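Local coordinates for protein kallikrein-10 (Homo sapiens, PDB 5LPE) that belongs to the trypsin-like kallikrein peptidases as a secreted, zymogen-like serine protease inhibited by zinc, with a tumour-suppressor role in breast and prostate cancer, at residues S20-L25 against P49-V54; S26-G31 against C45-L50; R69-V74 against L98-R103. One frame throughout, in Å; residues are numbered along the deposited sequence.

Contact 1 of 3, residues S20-L25 against P49-V54; sequences SLFNGL and PLWARV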
loop_
_atom_site.group_PDB
_atom_site.type_symbol
_atom_site.label_atom_id
_atom_site.label_comp_id
_atom_site.label_asym_id
_atom_site.label_seq_id
_atom_site.Cartn_x
_atom_site.Cartn_y
_atom_site.Cartn_z
ATOM N N SER A 20 -2.330 6.343 -7.591
ATOM C CA SER A 20 -3.120 7.298 -6.823
ATOM C C SER A 20 -4.592 7.098 -7.147
ATOM O O SER A 20 -4.967 7.019 -8.323
ATOM C CB SER A 20 -2.704 8.737 -7.124
ATOM O OG SER A 20 -2.406 8.906 -8.494
ATOM N N LEU A 21 -5.416 7.005 -6.109
ATOM C CA LEU A 21 -6.846 6.774 -6.252
ATOM C C LEU A 21 -7.586 8.047 -5.887
ATOM O O LEU A 21 -7.328 8.647 -4.837
ATOM C CB LEU A 21 -7.315 5.616 -5.367
ATOM C CG LEU A 21 -6.861 4.225 -5.779
ATOM C CD1 LEU A 21 -7.105 3.231 -4.677
ATOM C CD2 LEU A 21 -7.591 3.803 -7.034
ATOM N N PHE A 22 -8.504 8.457 -6.747
ATOM C CA PHE A 22 -9.279 9.660 -6.509
ATOM C C PHE A 22 -10.756 9.323 -6.391
ATOM O O PHE A 22 -11.267 8.470 -7.124
ATOM C CB PHE A 22 -9.066 10.679 -7.619
ATOM C CG PHE A 22 -7.688 11.230 -7.661
ATOM C CD1 PHE A 22 -6.696 10.592 -8.376
ATOM C CD2 PHE A 22 -7.375 12.387 -6.980
ATOM C CE1 PHE A 22 -5.411 11.102 -8.412
ATOM C CE2 PHE A 22 -6.091 12.898 -7.013
ATOM C CZ PHE A 22 -5.113 12.256 -7.728
ATOM N N ASN A 23 -11.417 9.980 -5.436
ATOM C CA ASN A 23 -12.872 10.070 -5.360
ATOM C C ASN A 23 -13.279 11.484 -5.759
ATOM O O ASN A 23 -12.667 12.460 -5.309
ATOM C CB ASN A 23 -13.380 9.732 -3.952
ATOM C CG ASN A 23 -14.892 9.924 -3.807
ATOM O OD1 ASN A 23 -15.348 10.804 -3.074
ATOM N ND2 ASN A 23 -15.668 9.103 -4.515
ATOM N N GLY A 24 -14.299 11.591 -6.606
ATOM C CA GLY A 24 -14.599 12.876 -7.213
ATOM C C GLY A 24 -13.364 13.404 -7.906
ATOM O O GLY A 24 -12.707 12.692 -8.677
ATOM N N LEU A 25 -13.044 14.669 -7.636
ATOM C CA LEU A 25 -11.787 15.292 -8.039
ATOM C C LEU A 25 -10.742 15.242 -6.924
ATOM O O LEU A 25 -9.688 15.880 -7.036
ATOM C CB LEU A 25 -12.025 16.741 -8.487
ATOM C CG LEU A 25 -12.741 17.005 -9.822
ATOM C CD1 LEU A 25 -12.032 16.289 -10.979
ATOM C CD2 LEU A 25 -14.230 16.636 -9.779
ATOM N N PRO A 49 -17.408 5.852 -5.318
ATOM C CA PRO A 49 -16.601 5.308 -6.417
ATOM C C PRO A 49 -15.216 5.921 -6.511
ATOM O O PRO A 49 -15.025 7.047 -6.040
ATOM C CB PRO A 49 -17.417 5.666 -7.656
ATOM C CG PRO A 49 -18.282 6.799 -7.230
ATOM C CD PRO A 49 -18.605 6.551 -5.813
ATOM N N LEU A 50 -14.283 5.201 -7.142
ATOM C CA LEU A 50 -12.891 5.618 -7.236
ATOM C C LEU A 50 -12.414 5.594 -8.681
ATOM O O LEU A 50 -13.025 4.969 -9.554
ATOM C CB LEU A 50 -11.979 4.717 -6.396
ATOM C CG LEU A 50 -12.063 4.831 -4.880
ATOM C CD1 LEU A 50 -10.968 4.002 -4.237
ATOM C CD2 LEU A 50 -11.968 6.284 -4.450
ATOM N N TRP A 51 -11.296 6.277 -8.923
ATOM C CA TRP A 51 -10.604 6.166 -10.196
ATOM C C TRP A 51 -9.105 6.308 -9.964
ATOM O O TRP A 51 -8.666 7.012 -9.052
ATOM C CB TRP A 51 -11.121 7.191 -11.217
ATOM C CG TRP A 51 -11.055 8.634 -10.809
ATOM C CD1 TRP A 51 -11.963 9.315 -10.046
ATOM C CD2 TRP A 51 -10.044 9.594 -11.182
ATOM N NE1 TRP A 51 -11.568 10.630 -9.901
ATOM C CE2 TRP A 51 -10.400 10.828 -10.595
ATOM C CE3 TRP A 51 -8.873 9.526 -11.944
ATOM C CZ2 TRP A 51 -9.622 11.982 -10.741
ATOM C CZ3 TRP A 51 -8.101 10.685 -12.090
ATOM C CH2 TRP A 51 -8.482 11.891 -11.488
ATOM N N ALA A 52 -8.325 5.642 -10.814
ATOM C CA ALA A 52 -6.925 5.337 -10.553
ATOM C C ALA A 52 -6.026 5.999 -11.587
ATOM O O ALA A 52 -6.151 5.728 -12.788
ATOM C CB ALA A 52 -6.698 3.824 -10.562
ATOM N N ARG A 53 -5.104 6.841 -11.114
ATOM C CA ARG A 53 -4.015 7.363 -11.931
ATOM C C ARG A 53 -2.788 6.490 -11.707
ATOM O O ARG A 53 -2.291 6.395 -10.583
ATOM C CB ARG A 53 -3.701 8.817 -11.585
ATOM C CG ARG A 53 -2.897 9.506 -12.685
ATOM C CD ARG A 53 -2.530 10.951 -12.377
ATOM N NE ARG A 53 -1.080 11.112 -12.322
ATOM C CZ ARG A 53 -0.377 11.154 -11.193
ATOM N NH1 ARG A 53 0.946 11.293 -11.237
ATOM N NH2 ARG A 53 -0.997 11.065 -10.019
ATOM N N VAL A 54 -2.296 5.860 -12.764
ATOM C CA VAL A 54 -1.207 4.896 -12.630
ATOM C C VAL A 54 0.063 5.451 -13.261
ATOM O O VAL A 54 0.021 6.266 -14.181
ATOM C CB VAL A 54 -1.572 3.528 -13.244
ATOM C CG1 VAL A 54 -2.774 2.942 -12.535
ATOM C CG2 VAL A 54 -1.839 3.661 -14.723
#
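Phe22 and Trp51 form an offset stack, the Phe22 ring and the indole six-membered ring having centroids 4.7 Å apart and planes 24° from parallel. Nearer the backbone, Phe22 CB makes a CH-pi contact over the five-membered ring, 3.6 Å from its centroid. Behind the stack, on the face carrying Leu21 and Ala52, Leu21 turns one methyl to each neighbour: CD2 lies 3.6 Å from Ala52 CB, while CD1 meets Leu50 CD1 at 4.0 Å, the two leucines crossing at about a right angle.

The hydrogen bonds are of two kinds. Backbone pairs join Ser20 with Arg53 and Phe22 with Trp51, as expected of antiparallel strands, here at 150°. Side chains extend the ladder beyond the strand ends: Trp51 NE1 reaches Gly24 O at 2.7 Å, with the acceptor in the indole plane, which, together with Phe22 on one face, would limit the ring's rotation. Asn23, its CG anti to the backbone N (chi1 175°), brings ND2 to Pro49 O at 2.6 Å.

The pairing joins strands 18-23 and 51-54, the two ends of the strand order, and so closes the first six-stranded barrel. Leu21 and Leu50 pack inward on Leu99 of strand 97-101, and Trp51 also touches Leu67 and Arg69 of strand 66-75.

Contact 2 of 3, residues S26-G31 against C45-L50; sequences SFHCAG and CGNKPL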
loop_
_atom_site.group_PDB
_atom_site.type_symbol
_atom_site.label_atom_id
_atom_site.label_comp_id
_atom_site.label_asym_id
_atom_site.label_seq_id
_atom_site.Cartn_x
_atom_site.Cartn_y
_atom_site.Cartn_z
ATOM N N SER A 26 -11.029 14.525 -5.842
ATOM C CA SER A 26 -10.260 14.589 -4.611
ATOM C C SER A 26 -9.393 13.348 -4.419
ATOM O O SER A 26 -9.783 12.236 -4.785
ATOM C CB SER A 26 -11.198 14.734 -3.420
ATOM O OG SER A 26 -10.509 14.477 -2.221
ATOM N N PHE A 27 -8.215 13.548 -3.827
ATOM C CA PHE A 27 -7.353 12.429 -3.484
ATOM C C PHE A 27 -7.970 11.594 -2.374
ATOM O O PHE A 27 -8.578 12.120 -1.441
ATOM C CB PHE A 27 -5.993 12.922 -3.036
ATOM C CG PHE A 27 -4.999 11.826 -2.826
ATOM C CD1 PHE A 27 -4.286 11.309 -3.902
ATOM C CD2 PHE A 27 -4.771 11.304 -1.558
ATOM C CE1 PHE A 27 -3.363 10.302 -3.717
ATOM C CE2 PHE A 27 -3.844 10.290 -1.364
ATOM C CZ PHE A 27 -3.136 9.793 -2.440
ATOM N N HIS A 28 -7.794 10.284 -2.462
ATOM C CA HIS A 28 -8.373 9.412 -1.451
ATOM C C HIS A 28 -7.319 8.479 -0.870
ATOM O O HIS A 28 -7.011 8.546 0.321
ATOM C CB HIS A 28 -9.536 8.608 -2.039
ATOM C CG HIS A 28 -10.562 8.205 -1.026
ATOM N ND1 HIS A 28 -11.415 9.110 -0.428
ATOM C CD2 HIS A 28 -10.877 6.995 -0.507
ATOM C CE1 HIS A 28 -12.217 8.473 0.407
ATOM N NE2 HIS A 28 -11.912 7.188 0.377
ATOM N N CYS A 29 -6.766 7.599 -1.692
ATOM C CA CYS A 29 -5.837 6.607 -1.198
ATOM C C CYS A 29 -4.766 6.337 -2.234
ATOM O O CYS A 29 -4.902 6.669 -3.410
ATOM C CB CYS A 29 -6.546 5.297 -0.855
ATOM S SG CYS A 29 -7.375 5.367 0.726
ATOM N N ALA A 30 -3.698 5.704 -1.779
ATOM C CA ALA A 30 -2.764 5.098 -2.702
ATOM C C ALA A 30 -3.126 3.630 -2.865
ATOM O O ALA A 30 -4.012 3.103 -2.188
ATOM C CB ALA A 30 -1.328 5.276 -2.210
ATOM N N GLY A 31 -2.419 2.971 -3.770
ATOM C CA GLY A 31 -2.711 1.590 -4.128
ATOM C C GLY A 31 -1.570 1.055 -4.960
ATOM O O GLY A 31 -0.676 1.793 -5.379
ATOM N N CYS A 45 -10.546 2.468 2.287
ATOM C CA CYS A 45 -10.622 3.405 1.176
ATOM C C CYS A 45 -11.851 3.193 0.304
ATOM O O CYS A 45 -11.999 3.881 -0.713
ATOM C CB CYS A 45 -9.373 3.279 0.302
ATOM S SG CYS A 45 -7.806 3.464 1.156
ATOM N N GLY A 46 -12.723 2.255 0.670
ATOM C CA GLY A 46 -13.803 1.823 -0.198
ATOM C C GLY A 46 -15.098 2.599 -0.098
ATOM O O GLY A 46 -16.152 2.074 -0.464
ATOM N N ASN A 47 -15.037 3.840 0.396
ATOM C CA ASN A 47 -16.203 4.721 0.350
ATOM C C ASN A 47 -16.834 4.693 -1.035
ATOM O O ASN A 47 -18.050 4.509 -1.169
ATOM C CB ASN A 47 -15.812 6.158 0.723
ATOM C CG ASN A 47 -14.859 6.227 1.911
ATOM O OD1 ASN A 47 -13.657 5.976 1.770
ATOM N ND2 ASN A 47 -15.387 6.579 3.081
ATOM N N LYS A 48 -16.004 4.856 -2.073
ATOM C CA LYS A 48 -16.360 4.605 -3.477
ATOM C C LYS A 48 -17.352 5.641 -3.995
ATOM O O LYS A 48 -18.075 6.249 -3.210
ATOM C CB LYS A 48 -16.934 3.187 -3.641
ATOM C CG LYS A 48 -15.977 2.202 -4.292
ATOM C CD LYS A 48 -16.393 0.767 -4.037
ATOM C CE LYS A 48 -15.633 0.173 -2.857
ATOM N NZ LYS A 48 -16.075 -1.209 -2.499
ATOM N N PRO A 49 -17.408 5.852 -5.318
ATOM C CA PRO A 49 -16.601 5.308 -6.417
ATOM C C PRO A 49 -15.216 5.921 -6.511
ATOM O O PRO A 49 -15.025 7.047 -6.040
ATOM C CB PRO A 49 -17.417 5.666 -7.656
ATOM C CG PRO A 49 -18.282 6.799 -7.230
ATOM C CD PRO A 49 -18.605 6.551 -5.813
ATOM N N LEU A 50 -14.283 5.201 -7.142
ATOM C CA LEU A 50 -12.891 5.618 -7.236
ATOM C C LEU A 50 -12.414 5.594 -8.681
ATOM O O LEU A 50 -13.025 4.969 -9.554
ATOM C CB LEU A 50 -11.979 4.717 -6.396
ATOM C CG LEU A 50 -12.063 4.831 -4.880
ATOM C CD1 LEU A 50 -10.968 4.002 -4.237
ATOM C CD2 LEU A 50 -11.968 6.284 -4.450
#
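Cys29 and Cys45 are joined by a disulfide that ties strand 26-35 of the first beta barrel of this trypsin-like fold to the loop that follows His44. The SG-SG bond measures 2.0 Å, and its torsion of -86° makes the bridge left-handed. In both cysteines SG stands anti to the carbonyl carbon, beside the backbone N, and the CA atoms lie 6.2 Å apart.

Next to the bridge, His28 also points its side chain at the loop, which successive residues of a regular strand would not do. The cause is a classic beta bulge: His28 and Cys29 both lie opposite Leu21 on strand 18-23, and both form backbone hydrogen bonds with it. The imidazole, with CG anti to the backbone N (chi1 -153°), is carried toward the loop at Cys45 and Asn47. Its edge, not its face, meets the polar atoms there, for Cys45 O approaches CD2 near the ring plane at 3.3 Å. Leu50 CD2 comes obliquely to the ring, 4.1 Å from His28 CB, the two side chains crossing at about a right angle.

Both sulfur-bearing side chains also touch Ser187, and His44 precedes Cys45 directly; by similarity these two belong to the charge relay system. The bridge is therefore packed against the active site, with Met97 of strand 97-101 lying on Cys45.

At the outer end, His28 NE2 donates to Asn47 OD1 at 2.5 Å. The acceptor lies in the imidazole plane, but the amide is nearly perpendicular to the ring (84°), and NE2 comes to OD1 from above the carbonyl plane, not along a lone pair.

Contact 3 of 3, residues R69-V74 against L98-R103; sequences RTTRSV and LLKLAR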
loop_
_atom_site.group_PDB
_atom_site.type_symbol
_atom_site.label_atom_id
_atom_site.label_comp_id
_atom_site.label_asym_id
_atom_site.label_seq_id
_atom_site.Cartn_x
_atom_site.Cartn_y
_atom_site.Cartn_z
ATOM N N ARG A 69 -10.411 4.087 -14.527
ATOM C CA ARG A 69 -11.383 4.078 -13.457
ATOM C C ARG A 69 -11.691 2.663 -13.070
ATOM O O ARG A 69 -11.415 1.717 -13.805
ATOM C CB ARG A 69 -12.669 4.744 -13.853
ATOM C CG ARG A 69 -12.410 6.113 -14.108
ATOM C CD ARG A 69 -13.591 6.671 -14.657
ATOM N NE ARG A 69 -13.355 6.953 -16.045
ATOM C CZ ARG A 69 -14.012 7.905 -16.663
ATOM N NH1 ARG A 69 -13.748 8.194 -17.934
ATOM N NH2 ARG A 69 -14.816 8.670 -15.923
ATOM N N THR A 70 -12.302 2.538 -11.913
ATOM C CA THR A 70 -12.549 1.227 -11.358
ATOM C C THR A 70 -14.006 0.842 -11.593
ATOM O O THR A 70 -14.889 1.695 -11.723
ATOM C CB THR A 70 -12.157 1.195 -9.874
ATOM O OG1 THR A 70 -12.933 2.139 -9.152
ATOM C CG2 THR A 70 -10.704 1.600 -9.733
ATOM N N THR A 71 -14.225 -0.453 -11.774
ATOM C CA THR A 71 -15.567 -1.011 -11.816
ATOM C C THR A 71 -15.755 -1.957 -10.638
ATOM O O THR A 71 -16.416 -1.602 -9.661
ATOM C CB THR A 71 -15.804 -1.723 -13.145
ATOM O OG1 THR A 71 -14.695 -2.594 -13.407
ATOM C CG2 THR A 71 -15.906 -0.716 -14.268
ATOM N N ARG A 72 -15.157 -3.141 -10.687
ATOM C CA ARG A 72 -15.279 -4.073 -9.575
ATOM C C ARG A 72 -14.406 -3.613 -8.425
ATOM O O ARG A 72 -13.252 -3.211 -8.617
ATOM C CB ARG A 72 -14.903 -5.486 -10.009
ATOM C CG ARG A 72 -15.848 -6.062 -11.056
ATOM C CD ARG A 72 -15.536 -7.505 -11.289
ATOM N NE ARG A 72 -15.754 -8.294 -10.091
ATOM C CZ ARG A 72 -15.165 -9.465 -9.865
ATOM N NH1 ARG A 72 -14.318 -9.961 -10.763
ATOM N NH2 ARG A 72 -15.423 -10.136 -8.742
ATOM N N SER A 73 -14.985 -3.598 -7.233
ATOM C CA SER A 73 -14.238 -3.319 -6.015
ATOM C C SER A 73 -14.555 -4.420 -5.021
ATOM O O SER A 73 -15.634 -4.418 -4.420
ATOM C CB SER A 73 -14.632 -1.971 -5.451
ATOM O OG SER A 73 -16.001 -2.030 -5.124
ATOM N N VAL A 74 -13.594 -5.300 -4.783
ATOM C CA VAL A 74 -13.813 -6.477 -3.959
ATOM C C VAL A 74 -13.110 -6.238 -2.629
ATOM O O VAL A 74 -11.877 -6.222 -2.537
ATOM C CB VAL A 74 -13.328 -7.753 -4.655
ATOM C CG1 VAL A 74 -13.581 -8.966 -3.782
ATOM C CG2 VAL A 74 -14.051 -7.905 -5.983
ATOM N N LEU A 98 -9.610 -4.974 -3.554
ATOM C CA LEU A 98 -9.104 -5.101 -4.908
ATOM C C LEU A 98 -9.974 -4.245 -5.815
ATOM O O LEU A 98 -11.204 -4.387 -5.828
ATOM C CB LEU A 98 -9.052 -6.567 -5.350
ATOM C CG LEU A 98 -7.778 -7.215 -4.786
ATOM C CD1 LEU A 98 -7.841 -8.720 -4.734
ATOM C CD2 LEU A 98 -6.555 -6.753 -5.582
ATOM N N LEU A 99 -9.335 -3.316 -6.519
ATOM C CA LEU A 99 -9.995 -2.433 -7.468
ATOM C C LEU A 99 -9.738 -2.945 -8.878
ATOM O O LEU A 99 -8.580 -3.125 -9.276
ATOM C CB LEU A 99 -9.482 -1.002 -7.317
ATOM C CG LEU A 99 -9.944 -0.316 -6.033
ATOM C CD1 LEU A 99 -9.990 1.177 -6.208
ATOM C CD2 LEU A 99 -11.307 -0.821 -5.586
ATOM N N LYS A 100 -10.804 -3.176 -9.633
ATOM C CA LYS A 100 -10.637 -3.565 -11.023
ATOM C C LYS A 100 -10.652 -2.330 -11.917
ATOM O O LYS A 100 -11.545 -1.489 -11.806
ATOM C CB LYS A 100 -11.717 -4.548 -11.454
ATOM C CG LYS A 100 -11.358 -5.230 -12.768
ATOM C CD LYS A 100 -12.581 -5.483 -13.602
ATOM C CE LYS A 100 -12.398 -6.720 -14.449
ATOM N NZ LYS A 100 -11.076 -6.710 -15.090
ATOM N N LEU A 101 -9.666 -2.221 -12.802
ATOM C CA LEU A 101 -9.630 -1.110 -13.746
ATOM C C LEU A 101 -10.573 -1.356 -14.927
ATOM O O LEU A 101 -10.676 -2.471 -15.451
ATOM C CB LEU A 101 -8.203 -0.869 -14.249
ATOM C CG LEU A 101 -7.125 -0.587 -13.198
ATOM C CD1 LEU A 101 -5.818 -0.103 -13.839
ATOM C CD2 LEU A 101 -7.627 0.402 -12.158
ATOM N N ALA A 102 -11.279 -0.299 -15.328
ATOM C CA ALA A 102 -12.211 -0.398 -16.444
ATOM C C ALA A 102 -11.518 -0.993 -17.655
ATOM O O ALA A 102 -11.952 -2.012 -18.197
ATOM C CB ALA A 102 -12.786 0.982 -16.766
ATOM N N ARG A 103 -10.398 -0.401 -18.045
ATOM C CA ARG A 103 -9.585 -0.868 -19.148
ATOM C C ARG A 103 -8.193 -1.244 -18.648
ATOM O O ARG A 103 -7.660 -0.595 -17.735
ATOM C CB ARG A 103 -9.476 0.209 -20.239
ATOM C CG ARG A 103 -10.823 0.723 -20.734
ATOM C CD ARG A 103 -10.675 1.780 -21.830
ATOM N NE ARG A 103 -10.429 3.135 -21.326
ATOM C CZ ARG A 103 -9.299 3.813 -21.515
ATOM N NH1 ARG A 103 -8.292 3.272 -22.196
ATOM N NH2 ARG A 103 -9.175 5.040 -21.032
#
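Thr70 and Leu99 meet on one side of a bulged antiparallel pairing in the first barrel of the trypsin-like fold. The evidence for the bulge is the register: Thr70 pairs with Leu101, yet Ser73 pairs with Leu99, so one extra residue is accommodated in strand 66-75. Lys100 spans the irregularity, its O accepting from Thr71 N and its N donating to Arg72 O at 2.7 Å.

Leu99 divides its branches between the two flanks of the bulge. Its CD1 lies 3.6 Å from Thr70 CG2, and its CD2 is 3.5 Å from Ser73 CB. Thr70 offers the methyl because CG2 stands beside the backbone N, anti to the carbonyl carbon; OG1 then falls between N and the carbonyl carbon (chi1 61°) and is bonded to Leu50 O. Ser73 likewise has its hydroxyl engaged elsewhere, with Lys48 NZ.

Around the bulge, Lys100 and Arg72 approach through their CB atoms, 3.6 Å apart. Lys100 CG is anti to its backbone N (chi1 -165°), and bends at chi2 and chi4 take the amine away, leaving NZ 6.3 Å from Arg72 NH1. On the side of Val74 and Leu98, Trp226 of helix 224-230 packs on both residues. The far end is closed by Ala102 N, which donates to Arg69 O, while Ala102 CB sits 3.3 Å from that same oxygen.

Contacts 1 and 2 have centres about 6 Å apart and share Pro49 and Leu50; contact 3 lies about 11 Å from the first and 12 Å from the second. All three involve the same barrel, contact 2 through strand 26-35 and the loop before strand 51-54. Leu50 connects them: its O meets Thr70 OG1 at 2.9 Å, and its CD1 packs on Leu99 CD1 at 3.6 Å. A second tie runs from contact 2 to contact 3, Lys48 NZ to Ser73 OG at 2.8 Å. Distance from the active site separates them: the Cys45 side chain is about 7 Å from the zinc ion bound by His44, Asp92 and Asp95, against about 12 Å for Leu21 and 14 Å for Leu99.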